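Local coordinates for protein aldehyde dehydrogenase (Burkholderia cenocepacia, PDB 4O6R) that probably oxidises aldehydes to carboxylic acids with NAD(P)+ as cofactor, at residues A[111-114]-A[115-119]; A[190-193]-A[194-198]; A[342-345]-A[346-350]. One frame throughout, in Å; residues are numbered along the deposited sequence.

Interaction 1: A[111-114]-A[115-119]; sequences PRTA and ACFRY. With NO3 (nitrate ion), chain F.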
# COMPACT_ATOMS: atom_id res chain seq x y z
N PRO A 111 29.68 4.53 3.23
CA PRO A 111 28.42 5.27 3.36
C PRO A 111 27.20 4.52 2.79
O PRO A 111 26.15 4.55 3.41
CB PRO A 111 28.67 6.55 2.55
CG PRO A 111 30.14 6.74 2.61
CD PRO A 111 30.72 5.35 2.57
N ARG A 112 27.35 3.85 1.66
CA ARG A 112 26.21 3.15 1.05
C ARG A 112 25.79 1.98 1.93
O ARG A 112 24.61 1.70 2.07
CB ARG A 112 26.52 2.66 -0.36
CG ARG A 112 26.40 3.71 -1.48
CD ARG A 112 27.23 3.25 -2.66
NE ARG A 112 26.73 3.63 -3.97
CZ ARG A 112 27.15 3.12 -5.13
NH1 ARG A 112 28.07 2.16 -5.18
NH2 ARG A 112 26.63 3.58 -6.26
N THR A 113 26.77 1.31 2.53
CA THR A 113 26.52 0.19 3.43
C THR A 113 25.80 0.67 4.66
O THR A 113 24.77 0.13 5.02
CB THR A 113 27.84 -0.52 3.82
OG1 THR A 113 28.53 -0.90 2.63
CG2 THR A 113 27.57 -1.75 4.62
N ALA A 114 26.31 1.72 5.30
CA ALA A 114 25.63 2.31 6.45
C ALA A 114 24.18 2.76 6.12
O ALA A 114 23.24 2.49 6.87
CB ALA A 114 26.44 3.46 7.01
N ALA A 115 24.02 3.45 5.01
CA ALA A 115 22.73 3.97 4.59
C ALA A 115 21.71 2.86 4.39
O ALA A 115 20.55 3.00 4.76
CB ALA A 115 22.87 4.77 3.30
N CYS A 116 22.15 1.75 3.82
CA CYS A 116 21.25 0.63 3.56
C CYS A 116 20.84 -0.07 4.86
O CYS A 116 19.67 -0.35 5.04
CB CYS A 116 21.87 -0.36 2.58
SG CYS A 116 20.74 -1.67 2.04
N PHE A 117 21.79 -0.33 5.77
CA PHE A 117 21.41 -0.89 7.05
C PHE A 117 20.48 0.10 7.78
O PHE A 117 19.53 -0.34 8.41
CB PHE A 117 22.63 -1.22 7.92
CG PHE A 117 23.26 -2.56 7.60
CD1 PHE A 117 22.54 -3.74 7.73
CD2 PHE A 117 24.59 -2.64 7.21
CE1 PHE A 117 23.13 -4.97 7.46
CE2 PHE A 117 25.18 -3.88 6.94
CZ PHE A 117 24.44 -5.04 7.08
N ARG A 118 20.75 1.40 7.70
CA ARG A 118 19.91 2.36 8.41
C ARG A 118 18.49 2.35 7.82
O ARG A 118 17.53 2.31 8.57
CB ARG A 118 20.50 3.76 8.40
CG ARG A 118 19.61 4.78 9.09
CD ARG A 118 20.34 6.09 9.29
NE ARG A 118 21.52 5.93 10.14
CZ ARG A 118 22.79 6.10 9.75
NH1 ARG A 118 23.08 6.43 8.50
NH2 ARG A 118 23.77 5.95 10.65
N TYR A 119 18.38 2.34 6.49
CA TYR A 119 17.06 2.26 5.84
C TYR A 119 16.28 1.06 6.38
O TYR A 119 15.14 1.20 6.80
CB TYR A 119 17.21 2.16 4.32
CG TYR A 119 15.89 2.06 3.59
CD1 TYR A 119 15.23 3.21 3.17
CD2 TYR A 119 15.31 0.83 3.31
CE1 TYR A 119 14.04 3.14 2.48
CE2 TYR A 119 14.11 0.76 2.60
CZ TYR A 119 13.47 1.92 2.20
OH TYR A 119 12.27 1.87 1.50
N NO3 F . 27.40 0.64 -8.30
O1 NO3 F . 26.56 0.19 -7.52
O2 NO3 F . 28.08 1.81 -8.02
O3 NO3 F . 27.71 -0.02 -9.48

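Interaction 2: A[190-193]-A[194-198]; sequences LRIV and ELMAE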
# COMPACT_ATOMS: atom_id res chain seq x y z
N LEU A 190 33.58 -10.22 7.52
CA LEU A 190 33.94 -10.70 8.84
C LEU A 190 33.98 -9.54 9.87
O LEU A 190 33.62 -9.71 11.01
CB LEU A 190 35.27 -11.46 8.76
CG LEU A 190 35.23 -12.71 7.89
CD1 LEU A 190 36.56 -13.44 7.97
CD2 LEU A 190 34.15 -13.66 8.37
N ARG A 191 34.43 -8.35 9.46
CA ARG A 191 34.37 -7.18 10.34
C ARG A 191 32.93 -6.73 10.60
O ARG A 191 32.59 -6.37 11.72
CB ARG A 191 35.21 -6.02 9.78
CG ARG A 191 35.26 -4.76 10.64
CD ARG A 191 35.75 -5.02 12.06
NE ARG A 191 35.80 -3.77 12.85
CZ ARG A 191 35.48 -3.64 14.13
NH1 ARG A 191 35.09 -4.69 14.86
NH2 ARG A 191 35.57 -2.43 14.70
N ILE A 192 32.08 -6.76 9.56
CA ILE A 192 30.68 -6.43 9.73
C ILE A 192 30.03 -7.34 10.78
O ILE A 192 29.32 -6.85 11.66
CB ILE A 192 29.92 -6.51 8.39
CG1 ILE A 192 30.30 -5.34 7.51
CG2 ILE A 192 28.40 -6.55 8.58
CD1 ILE A 192 29.91 -3.98 8.07
N VAL A 193 30.23 -8.65 10.69
CA VAL A 193 29.54 -9.53 11.63
C VAL A 193 30.09 -9.36 13.03
O VAL A 193 29.35 -9.55 14.00
CB VAL A 193 29.50 -11.00 11.17
CG1 VAL A 193 30.84 -11.67 11.35
CG2 VAL A 193 28.42 -11.75 11.94
N GLU A 194 31.37 -9.01 13.14
CA GLU A 194 31.95 -8.64 14.43
C GLU A 194 31.24 -7.42 15.02
O GLU A 194 30.90 -7.41 16.21
CB GLU A 194 33.46 -8.35 14.30
CG GLU A 194 34.14 -8.24 15.65
CD GLU A 194 35.61 -8.00 15.54
OE1 GLU A 194 36.07 -7.33 14.58
OE2 GLU A 194 36.31 -8.48 16.45
N LEU A 195 30.99 -6.40 14.19
CA LEU A 195 30.23 -5.23 14.66
C LEU A 195 28.82 -5.62 15.05
O LEU A 195 28.31 -5.13 16.05
CB LEU A 195 30.18 -4.10 13.61
CG LEU A 195 31.52 -3.45 13.30
CD1 LEU A 195 31.45 -2.48 12.13
CD2 LEU A 195 32.05 -2.74 14.52
N MET A 196 28.18 -6.48 14.25
CA MET A 196 26.87 -7.02 14.61
C MET A 196 26.84 -7.63 16.02
O MET A 196 25.93 -7.34 16.80
CB MET A 196 26.40 -8.04 13.55
CG MET A 196 26.01 -7.40 12.23
SD MET A 196 25.66 -8.70 11.05
CE MET A 196 24.56 -7.83 9.94
N ALA A 197 27.86 -8.42 16.35
CA ALA A 197 27.94 -9.02 17.67
C ALA A 197 28.09 -7.92 18.70
O ALA A 197 27.42 -7.94 19.74
CB ALA A 197 29.12 -9.99 17.74
N GLU A 198 28.95 -6.95 18.41
CA GLU A 198 29.18 -5.85 19.33
C GLU A 198 27.90 -5.08 19.64
O GLU A 198 27.67 -4.73 20.78
CB GLU A 198 30.25 -4.88 18.81
CG GLU A 198 31.66 -5.43 18.76
CD GLU A 198 32.66 -4.36 18.28
OE1 GLU A 198 32.33 -3.15 18.40
OE2 GLU A 198 33.76 -4.72 17.75
O HOH W 1 34.63 -2.02 17.35

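Interaction 3: A[342-345]-A[346-350]; sequences SYVD and VAREQ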
# COMPACT_ATOMS: atom_id res chain seq x y z
N SER A 342 42.10 -10.91 -22.48
CA SER A 342 41.64 -11.80 -23.56
C SER A 342 40.53 -11.12 -24.42
O SER A 342 40.53 -11.26 -25.65
CB SER A 342 41.18 -13.12 -22.97
OG SER A 342 40.61 -13.97 -23.97
N TYR A 343 39.63 -10.37 -23.78
CA TYR A 343 38.57 -9.67 -24.50
C TYR A 343 39.11 -8.51 -25.35
O TYR A 343 38.55 -8.23 -26.40
CB TYR A 343 37.46 -9.19 -23.58
CG TYR A 343 36.38 -10.22 -23.32
CD1 TYR A 343 35.59 -10.69 -24.35
CD2 TYR A 343 36.17 -10.75 -22.04
CE1 TYR A 343 34.59 -11.62 -24.14
CE2 TYR A 343 35.18 -11.69 -21.80
CZ TYR A 343 34.37 -12.10 -22.87
OH TYR A 343 33.37 -13.04 -22.73
N VAL A 344 40.20 -7.87 -24.92
CA VAL A 344 40.87 -6.90 -25.81
C VAL A 344 41.33 -7.58 -27.12
O VAL A 344 41.09 -7.06 -28.20
CB VAL A 344 42.09 -6.19 -25.13
CG1 VAL A 344 42.84 -5.32 -26.12
CG2 VAL A 344 41.64 -5.38 -23.94
N ASP A 345 41.95 -8.76 -27.01
CA ASP A 345 42.38 -9.55 -28.18
C ASP A 345 41.18 -9.89 -29.04
O ASP A 345 41.22 -9.66 -30.24
CB ASP A 345 43.08 -10.86 -27.77
CG ASP A 345 44.41 -10.62 -27.08
OD1 ASP A 345 44.97 -9.52 -27.20
OD2 ASP A 345 44.88 -11.54 -26.38
N VAL A 346 40.10 -10.35 -28.40
CA VAL A 346 38.85 -10.67 -29.09
C VAL A 346 38.34 -9.43 -29.85
O VAL A 346 37.95 -9.53 -31.00
CB VAL A 346 37.77 -11.23 -28.13
CG1 VAL A 346 36.43 -11.38 -28.86
CG2 VAL A 346 38.18 -12.57 -27.58
N ALA A 347 38.34 -8.29 -29.19
CA ALA A 347 37.83 -7.07 -29.79
C ALA A 347 38.59 -6.76 -31.08
O ALA A 347 37.98 -6.51 -32.12
CB ALA A 347 37.94 -5.91 -28.83
N ARG A 348 39.92 -6.78 -31.01
CA ARG A 348 40.75 -6.50 -32.19
C ARG A 348 40.51 -7.55 -33.30
O ARG A 348 40.37 -7.21 -34.49
CB ARG A 348 42.24 -6.44 -31.82
CG ARG A 348 42.68 -5.30 -30.90
CD ARG A 348 44.22 -5.34 -30.74
NE ARG A 348 44.72 -4.53 -29.60
CZ ARG A 348 44.94 -3.22 -29.67
NH1 ARG A 348 44.75 -2.58 -30.82
NH2 ARG A 348 45.37 -2.53 -28.62
N GLU A 349 40.48 -8.83 -32.91
CA GLU A 349 40.20 -9.95 -33.83
C GLU A 349 38.93 -9.68 -34.65
O GLU A 349 38.85 -9.96 -35.84
CB GLU A 349 40.01 -11.28 -33.07
CG GLU A 349 41.25 -11.89 -32.41
CD GLU A 349 40.92 -12.87 -31.28
OE1 GLU A 349 41.77 -13.06 -30.38
OE2 GLU A 349 39.80 -13.45 -31.25
N GLN A 350 37.92 -9.12 -34.01
CA GLN A 350 36.64 -8.87 -34.67
C GLN A 350 36.54 -7.48 -35.32
O GLN A 350 35.45 -7.05 -35.71
CB GLN A 350 35.49 -9.09 -33.70
CG GLN A 350 35.44 -10.51 -33.16
CD GLN A 350 34.04 -10.93 -32.73
OE1 GLN A 350 33.41 -10.28 -31.90
NE2 GLN A 350 33.56 -12.03 -33.29

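Interaction 1: A[111-114]-A[115-119]
Thr113 and Phe117 meet one turn apart on helix 102-123 in a local i to i+4 contact, on the side of the helix that faces helices 69-85 and 159-172. Their side chains run side by side and point the same way: the methyl CG2 of Thr113 lies 4.0 Å from CE2 of the Phe117 ring. The threonine torsion (chi1 -54°) turns CG2 anti to the backbone N and leaves OG1 beside that N, where it bonds back to the carbonyl of Asp109. Beneath them the regular alpha-helical i to i+4 backbone bonding carries on, Phe117 N reaching Thr113 O at 3.1 Å in a nearly straight bond. Here the helix packs against its neighbours: Phe117 reaches Leu76, Leu79 and Ile83 of helix 69-85, Cys116 rests on Ser164 of helix 159-172, Arg118 forms salt bridges with Asp81 and Glu84 of helix 69-85, and Tyr119 makes a cation-pi contact with Lys126 of the second subunit. Arg112 reaches away from the helix, and its NH1 and NH2 both bond to O2 of a nitrate ion, each at 2.9 Å, with that oxygen in the guanidinium plane; Lys448 binds the same ion, probably a crystallisation additive.

Interaction 2: A[190-193]-A[194-198]
The guanidinium of Arg191 carries the methyl CD2 of Leu195 on one face, 3.3 Å above its plane and displaced toward the rim, while its edge takes up Glu198 OE2 and a water. Leu195 CD2 comes nearest at NH2, 3.5 Å away. The two carboxylates share one nitrogen: NH1 donates to Glu194 OE1 at 2.8 Å and to Glu198 OE2 at 3.2 Å, both salt bridges. NH1 meets both from above their carboxylate planes, Glu194 the more steeply. The difference lies in the bonds themselves: the shorter is the more bent, 136° at the hydrogen, its acceptor tilted out of the guanidinium plane and the two flat groups 83° apart, whereas the Glu198 bond is straighter, with OE2 in the guanidinium plane. Water 1 closes a second route to Glu198, accepting from Arg191 NH2 and donating to Glu198 OE1. The bend at chi2 (55°) turns the arginine along the helix toward the following turns, bringing NH1 to both carboxylates. Gln10 holds the other oxygen of Glu194, OE2, so two partners fix that carboxylate. On the inner side Met196 SD sits 4.3 Å from Ile192 CG2 and 4.2 Å from Val193 CG2; Ile192 and Met196 pack on helix 159-172, Val193 and Met196 on strand 206-208. The whole is a salt-bridge network in which Arg191 (i) pairs with Glu194 (i+3) and Glu198 (i+7), on the outer side of amphipathic helix 187-199, the helix of the beta-alpha-beta crossover between parallel strands 176-180 and 206-208.

Interaction 3: A[342-345]-A[346-350]
Val344 lies alongside Arg348, the two side chains pointing the same way, with CG1 of the valine 4.0 Å from NE of the arginine. This is an i to i+4 contact in the last turns of helix 334-349, which ends here: Gln350 is the first residue to leave helical backbone angles, though its N still bonds to Val346 O. The arginine is extended from CG to NE, which keeps it running beside the valine. Tyr343 and Val346 make a separate, i to i+3 apolar contact on the buried side, ring atom CD1 lying 4.4 Å from CB of the valine. Both also pack on Arg385 of helix 385-388, and the phenol OH bonds to Glu389, so this side of the helix is joined to the segment around residues 385-389. Gln350 adds to the same junction, its OE1 accepting from the backbone N of Arg385. On the exposed side the Glu349 side chain is deposited in two conformers, so its place along the preceding turn is uncertain. Below these side chains the helical bonding is regular, and Glu349 N meets Asp345 O at 2.9 Å with 169° at the hydrogen.

From the N terminus the chain meets interaction 1 first, on helix 102-123, then interaction 2 on helix 187-199 and interaction 3 on helix 334-349. Each lies within a single helix and closes no loop beyond a helical turn; the three follow in series, none nested or crossing. Interactions 1 and 2 are neighbours, centres about 15 Å apart: Phe117 CZ packs against Met196 CE at 4.0 Å, and both residues also touch Leu79 of helix 69-85, so the two helices share a packing partner. Interaction 3 stands apart, across the chain's centre, its nearest atoms about 23 Å from interaction 1 and 29 Å from interaction 2; there helix 334-349 packs on helix 385-388.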